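Local structure of enoyl-CoA hydratase, EchA12_1 (Mycobacterium marinum M, 3QRE) at residues L150-A164 with T200-E214. The protein probably acts as an enoyl-CoA hydratase of the crotonase family, adding water to the double bond of enoyl-CoA thioesters in fatty acid metabolism. Sequence-based numbering, arbitrary orientation.
Sequences LMCDVRFAAAGAKFA and TFLAEEAAQLGLVKE
Phe163 and Phe201 pair as antiparallel, hydrogen-bonded neighbours where strand 162-164 of the crotonase-like fold meets strand 200-202, the outermost strand of the smaller sheet within this chain. Phe163 N donates to Phe201 O (2.7 Å), and Phe201 N returns a bond to Phe163 O. Beyond this pair, Ala161 O takes a weak bond from Ala203 N at the start of helix 203-208.

Two more backbone bonds hold residues 213-214 beside strand 154-158 of the larger sheet: Lys213 N to Arg155 O and Ala157 N to Glu214 O.

Side-chain packing centres on the two phenylalanines. With its CG between backbone N and carbonyl carbon (chi1 54°), the Phe201 ring turns one face to Phe163, whose CB sits 3.5 Å from the ring centroid. The two rings are nearly parallel (18°) but slid apart. Ala206 CB makes a CH-pi contact over the centre of one face of the Phe163 ring, 4.2 Å from its centroid, while Val212 CG2 touches Phe163 CZ and also Ala157 CB. Farther along, Lys213 runs beside Phe156, its CE 3.6 Å from Phe156 CZ; its NZ continues to a salt bridge with Asp193 of the second subunit. Glu214 CB lies beside the same ring, and its carboxylate forms a salt bridge with Arg224.

The buried Arg155 guanidinium links the end of helix 144-151 to the residues after the helix starting at Ala203, where Gly210, with positive phi, forms a Schellman motif. NH1 binds Cys152 O and Ala149 O, NH2 reaches Gly210 O through a water, and the bend at chi3 (-67°) turns the group so that Leu211 O lies at the guanidinium edge, close to its plane, 2.8 Å from Arg155 NE.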
loop_
_atom_site.group_PDB
_atom_site.type_symbol
_atom_site.label_atom_id
_atom_site.label_comp_id
_atom_site.label_asym_id
_atom_site.label_seq_id
_atom_site.Cartn_x
_atom_site.Cartn_y
_atom_site.Cartn_z
ATOM N N LEU A 150 -3.304 15.537 -2.066
ATOM C CA LEU A 150 -2.588 14.381 -1.521
ATOM C C LEU A 150 -1.642 14.735 -0.395
ATOM O O LEU A 150 -1.281 13.854 0.388
ATOM C CB LEU A 150 -1.832 13.637 -2.628
ATOM C CG LEU A 150 -2.648 13.019 -3.773
ATOM C CD1 LEU A 150 -1.737 12.157 -4.630
ATOM C CD2 LEU A 150 -3.846 12.191 -3.264
ATOM N N MET A 151 -1.252 16.013 -0.295
ATOM C CA MET A 151 -0.409 16.481 0.832
ATOM C C MET A 151 -1.227 16.631 2.126
ATOM O O MET A 151 -0.668 16.661 3.251
ATOM C CB MET A 151 0.338 17.807 0.511
ATOM C CG MET A 151 1.369 17.682 -0.587
ATOM S SD MET A 151 2.629 16.381 -0.265
ATOM C CE MET A 151 3.486 16.513 -1.867
ATOM N N CYS A 152 -2.541 16.719 1.962
ATOM C CA CYS A 152 -3.425 16.823 3.104
ATOM C C CYS A 152 -3.455 15.523 3.914
ATOM O O CYS A 152 -3.108 14.457 3.421
ATOM C CB CYS A 152 -4.839 17.251 2.659
ATOM S SG CYS A 152 -4.854 18.897 1.905
ATOM N N ASP A 153 -3.859 15.624 5.172
ATOM C CA ASP A 153 -3.901 14.453 6.050
ATOM C C ASP A 153 -4.971 13.467 5.611
ATOM O O ASP A 153 -4.724 12.265 5.540
ATOM C CB ASP A 153 -4.131 14.916 7.491
ATOM C CG ASP A 153 -2.991 15.772 7.989
ATOM O OD1 ASP A 153 -1.985 15.196 8.377
ATOM O OD2 ASP A 153 -3.045 17.012 7.969
ATOM N N VAL A 154 -6.167 13.990 5.328
ATOM C CA VAL A 154 -7.341 13.160 5.027
ATOM C C VAL A 154 -8.141 13.802 3.913
ATOM O O VAL A 154 -8.280 15.041 3.872
ATOM C CB VAL A 154 -8.234 12.942 6.281
ATOM C CG1 VAL A 154 -9.383 12.021 5.967
ATOM C CG2 VAL A 154 -7.415 12.359 7.444
ATOM N N ARG A 155 -8.641 12.961 3.002
ATOM C CA ARG A 155 -9.426 13.412 1.855
ATOM C C ARG A 155 -10.842 12.800 1.792
ATOM O O ARG A 155 -11.018 11.572 1.851
ATOM C CB ARG A 155 -8.681 13.098 0.557
ATOM C CG ARG A 155 -7.449 13.987 0.270
ATOM C CD ARG A 155 -6.448 13.274 -0.671
ATOM N NE ARG A 155 -5.838 12.097 -0.028
ATOM C CZ ARG A 155 -4.940 12.161 0.951
ATOM N NH1 ARG A 155 -4.492 13.335 1.393
ATOM N NH2 ARG A 155 -4.475 11.057 1.484
ATOM N N PHE A 156 -11.843 13.672 1.649
ATOM C CA PHE A 156 -13.191 13.276 1.274
ATOM C C PHE A 156 -13.431 13.771 -0.135
ATOM O O PHE A 156 -12.913 14.824 -0.524
ATOM C CB PHE A 156 -14.226 13.867 2.220
ATOM C CG PHE A 156 -14.194 13.259 3.585
ATOM C CD1 PHE A 156 -14.927 12.120 3.860
ATOM C CD2 PHE A 156 -13.400 13.810 4.585
ATOM C CE1 PHE A 156 -14.897 11.537 5.117
ATOM C CE2 PHE A 156 -13.346 13.231 5.872
ATOM C CZ PHE A 156 -14.099 12.086 6.137
ATOM N N ALA A 157 -14.194 13.009 -0.910
ATOM C CA ALA A 157 -14.477 13.412 -2.268
ATOM C C ALA A 157 -15.962 13.291 -2.566
ATOM O O ALA A 157 -16.628 12.355 -2.092
ATOM C CB ALA A 157 -13.680 12.580 -3.229
ATOM N N ALA A 158 -16.464 14.237 -3.356
ATOM C CA ALA A 158 -17.814 14.164 -3.880
ATOM C C ALA A 158 -17.879 13.083 -4.945
ATOM O O ALA A 158 -16.954 12.956 -5.756
ATOM C CB ALA A 158 -18.231 15.517 -4.459
ATOM N N ALA A 159 -18.975 12.318 -4.938
ATOM C CA ALA A 159 -19.303 11.365 -5.989
ATOM C C ALA A 159 -19.213 11.996 -7.381
ATOM O O ALA A 159 -19.677 13.109 -7.590
ATOM C CB ALA A 159 -20.725 10.752 -5.746
ATOM N N GLY A 160 -18.590 11.293 -8.320
ATOM C CA GLY A 160 -18.356 11.825 -9.665
ATOM C C GLY A 160 -17.154 12.762 -9.875
ATOM O O GLY A 160 -16.844 13.116 -11.022
ATOM N N ALA A 161 -16.486 13.195 -8.803
ATOM C CA ALA A 161 -15.404 14.182 -8.945
ATOM C C ALA A 161 -14.243 13.586 -9.749
ATOM O O ALA A 161 -13.852 12.448 -9.512
ATOM C CB ALA A 161 -14.941 14.665 -7.605
ATOM N N LYS A 162 -13.736 14.343 -10.724
ATOM C CA LYS A 162 -12.667 13.874 -11.625
ATOM C C LYS A 162 -11.256 14.157 -11.109
ATOM O O LYS A 162 -10.961 15.269 -10.632
ATOM C CB LYS A 162 -12.796 14.487 -13.025
ATOM C CG LYS A 162 -14.125 14.171 -13.751
ATOM C CD LYS A 162 -13.885 13.932 -15.246
ATOM C CE LYS A 162 -15.123 13.363 -15.922
ATOM N NZ LYS A 162 -16.176 14.413 -16.085
ATOM N N PHE A 163 -10.389 13.150 -11.235
ATOM C CA PHE A 163 -8.984 13.285 -10.875
ATOM C C PHE A 163 -8.138 12.961 -12.078
ATOM O O PHE A 163 -8.503 12.097 -12.878
ATOM C CB PHE A 163 -8.610 12.296 -9.763
ATOM C CG PHE A 163 -9.409 12.448 -8.506
ATOM C CD1 PHE A 163 -8.820 12.958 -7.365
ATOM C CD2 PHE A 163 -10.752 12.071 -8.458
ATOM C CE1 PHE A 163 -9.556 13.106 -6.180
ATOM C CE2 PHE A 163 -11.481 12.217 -7.290
ATOM C CZ PHE A 163 -10.880 12.731 -6.144
ATOM N N ALA A 164 -7.007 13.642 -12.206
ATOM C CA ALA A 164 -6.026 13.284 -13.229
ATOM C C ALA A 164 -4.651 13.737 -12.797
ATOM O O ALA A 164 -4.465 14.897 -12.406
ATOM C CB ALA A 164 -6.377 13.879 -14.583
ATOM N N THR A 200 -7.936 9.966 -16.617
ATOM C CA THR A 200 -8.937 10.519 -15.727
ATOM C C THR A 200 -9.537 9.370 -14.936
ATOM O O THR A 200 -9.881 8.316 -15.485
ATOM C CB THR A 200 -10.026 11.310 -16.557
ATOM O OG1 THR A 200 -9.477 12.568 -17.022
ATOM C CG2 THR A 200 -11.250 11.597 -15.743
ATOM N N PHE A 201 -9.602 9.541 -13.628
ATOM C CA PHE A 201 -10.322 8.589 -12.768
ATOM C C PHE A 201 -11.238 9.355 -11.834
ATOM O O PHE A 201 -10.969 10.517 -11.475
ATOM C CB PHE A 201 -9.374 7.660 -11.989
ATOM C CG PHE A 201 -8.332 8.382 -11.193
ATOM C CD1 PHE A 201 -8.445 8.479 -9.807
ATOM C CD2 PHE A 201 -7.237 8.975 -11.828
ATOM C CE1 PHE A 201 -7.460 9.140 -9.062
ATOM C CE2 PHE A 201 -6.270 9.641 -11.107
ATOM C CZ PHE A 201 -6.372 9.730 -9.717
ATOM N N LEU A 202 -12.333 8.707 -11.474
ATOM C CA LEU A 202 -13.355 9.349 -10.666
ATOM C C LEU A 202 -13.119 9.052 -9.172
ATOM O O LEU A 202 -12.308 8.165 -8.818
ATOM C CB LEU A 202 -14.729 8.853 -11.110
ATOM C CG LEU A 202 -15.460 9.477 -12.315
ATOM C CD1 LEU A 202 -14.562 10.278 -13.253
ATOM C CD2 LEU A 202 -16.191 8.372 -13.097
ATOM N N ALA A 203 -13.827 9.799 -8.322
ATOM C CA ALA A 203 -13.791 9.626 -6.859
ATOM C C ALA A 203 -13.830 8.163 -6.411
ATOM O O ALA A 203 -13.121 7.779 -5.475
ATOM C CB ALA A 203 -14.943 10.409 -6.188
ATOM N N GLU A 204 -14.646 7.354 -7.075
ATOM C CA GLU A 204 -14.851 5.978 -6.644
ATOM C C GLU A 204 -13.592 5.103 -6.877
ATOM O O GLU A 204 -13.208 4.313 -6.002
ATOM C CB GLU A 204 -16.134 5.387 -7.289
ATOM C CG GLU A 204 -17.486 6.024 -6.743
ATOM C CD GLU A 204 -17.961 7.424 -7.372
ATOM O OE1 GLU A 204 -17.372 7.993 -8.349
ATOM O OE2 GLU A 204 -18.981 7.949 -6.840
ATOM N N GLU A 205 -12.961 5.254 -8.042
ATOM C CA GLU A 205 -11.696 4.597 -8.321
ATOM C C GLU A 205 -10.622 5.136 -7.370
ATOM O O GLU A 205 -9.860 4.368 -6.779
ATOM C CB GLU A 205 -11.280 4.732 -9.793
ATOM C CG GLU A 205 -10.136 3.803 -10.149
ATOM C CD GLU A 205 -9.645 3.886 -11.590
ATOM O OE1 GLU A 205 -8.589 3.282 -11.863
ATOM O OE2 GLU A 205 -10.302 4.513 -12.452
ATOM N N ALA A 206 -10.604 6.447 -7.168
ATOM C CA ALA A 206 -9.654 7.040 -6.229
ATOM C C ALA A 206 -9.714 6.413 -4.850
ATOM O O ALA A 206 -8.664 6.202 -4.252
ATOM C CB ALA A 206 -9.792 8.599 -6.151
ATOM N N ALA A 207 -10.929 6.131 -4.353
ATOM C CA ALA A 207 -11.135 5.445 -3.075
ATOM C C ALA A 207 -10.606 4.002 -3.083
ATOM O O ALA A 207 -9.901 3.593 -2.146
ATOM C CB ALA A 207 -12.644 5.487 -2.647
ATOM N N GLN A 208 -10.940 3.237 -4.128
ATOM C CA GLN A 208 -10.401 1.873 -4.327
ATOM C C GLN A 208 -8.862 1.841 -4.244
ATOM O O GLN A 208 -8.285 0.952 -3.613
ATOM C CB GLN A 208 -10.869 1.280 -5.672
ATOM C CG GLN A 208 -12.229 0.571 -5.629
ATOM C CD GLN A 208 -12.830 0.239 -7.030
ATOM O OE1 GLN A 208 -13.046 1.129 -7.873
ATOM N NE2 GLN A 208 -13.144 -1.045 -7.249
ATOM N N LEU A 209 -8.233 2.838 -4.867
ATOM C CA LEU A 209 -6.776 2.975 -4.943
ATOM C C LEU A 209 -6.154 3.525 -3.650
ATOM O O LEU A 209 -4.927 3.501 -3.479
ATOM C CB LEU A 209 -6.398 3.887 -6.112
ATOM C CG LEU A 209 -6.771 3.449 -7.535
ATOM C CD1 LEU A 209 -6.308 4.523 -8.522
ATOM C CD2 LEU A 209 -6.131 2.081 -7.876
ATOM N N GLY A 210 -7.003 4.009 -2.751
ATOM C CA GLY A 210 -6.554 4.492 -1.457
ATOM C C GLY A 210 -6.126 5.950 -1.519
ATOM O O GLY A 210 -5.407 6.435 -0.646
ATOM N N LEU A 211 -6.569 6.654 -2.551
ATOM C CA LEU A 211 -6.252 8.078 -2.675
ATOM C C LEU A 211 -7.258 8.934 -1.901
ATOM O O LEU A 211 -7.026 10.101 -1.658
ATOM C CB LEU A 211 -6.203 8.478 -4.145
ATOM C CG LEU A 211 -4.956 7.943 -4.847
ATOM C CD1 LEU A 211 -5.016 8.171 -6.351
ATOM C CD2 LEU A 211 -3.652 8.548 -4.222
ATOM N N VAL A 212 -8.368 8.330 -1.506
ATOM C CA VAL A 212 -9.459 9.052 -0.876
ATOM C C VAL A 212 -10.025 8.177 0.234
ATOM O O VAL A 212 -10.118 6.969 0.071
ATOM C CB VAL A 212 -10.536 9.407 -1.963
ATOM C CG1 VAL A 212 -11.936 9.303 -1.441
ATOM C CG2 VAL A 212 -10.270 10.785 -2.549
ATOM N N LYS A 213 -10.392 8.773 1.364
ATOM C CA LYS A 213 -10.881 7.985 2.504
ATOM C C LYS A 213 -12.324 7.523 2.265
ATOM O O LYS A 213 -12.707 6.399 2.658
ATOM C CB LYS A 213 -10.784 8.785 3.808
ATOM C CG LYS A 213 -11.800 8.400 4.897
ATOM C CD LYS A 213 -11.669 9.286 6.147
ATOM C CE LYS A 213 -12.731 8.964 7.225
ATOM N NZ LYS A 213 -12.656 7.544 7.676
ATOM N N GLU A 214 -13.117 8.376 1.617
ATOM C CA GLU A 214 -14.547 8.138 1.535
ATOM C C GLU A 214 -15.177 9.039 0.487
ATOM O O GLU A 214 -14.846 10.245 0.399
ATOM C CB GLU A 214 -15.154 8.401 2.909
ATOM C CG GLU A 214 -16.591 7.999 3.120
ATOM C CD GLU A 214 -17.064 8.330 4.533
ATOM O OE1 GLU A 214 -16.439 7.845 5.513
ATOM O OE2 GLU A 214 -18.059 9.078 4.664
HETATM O O HOH W 1 -6.298 8.403 1.072
#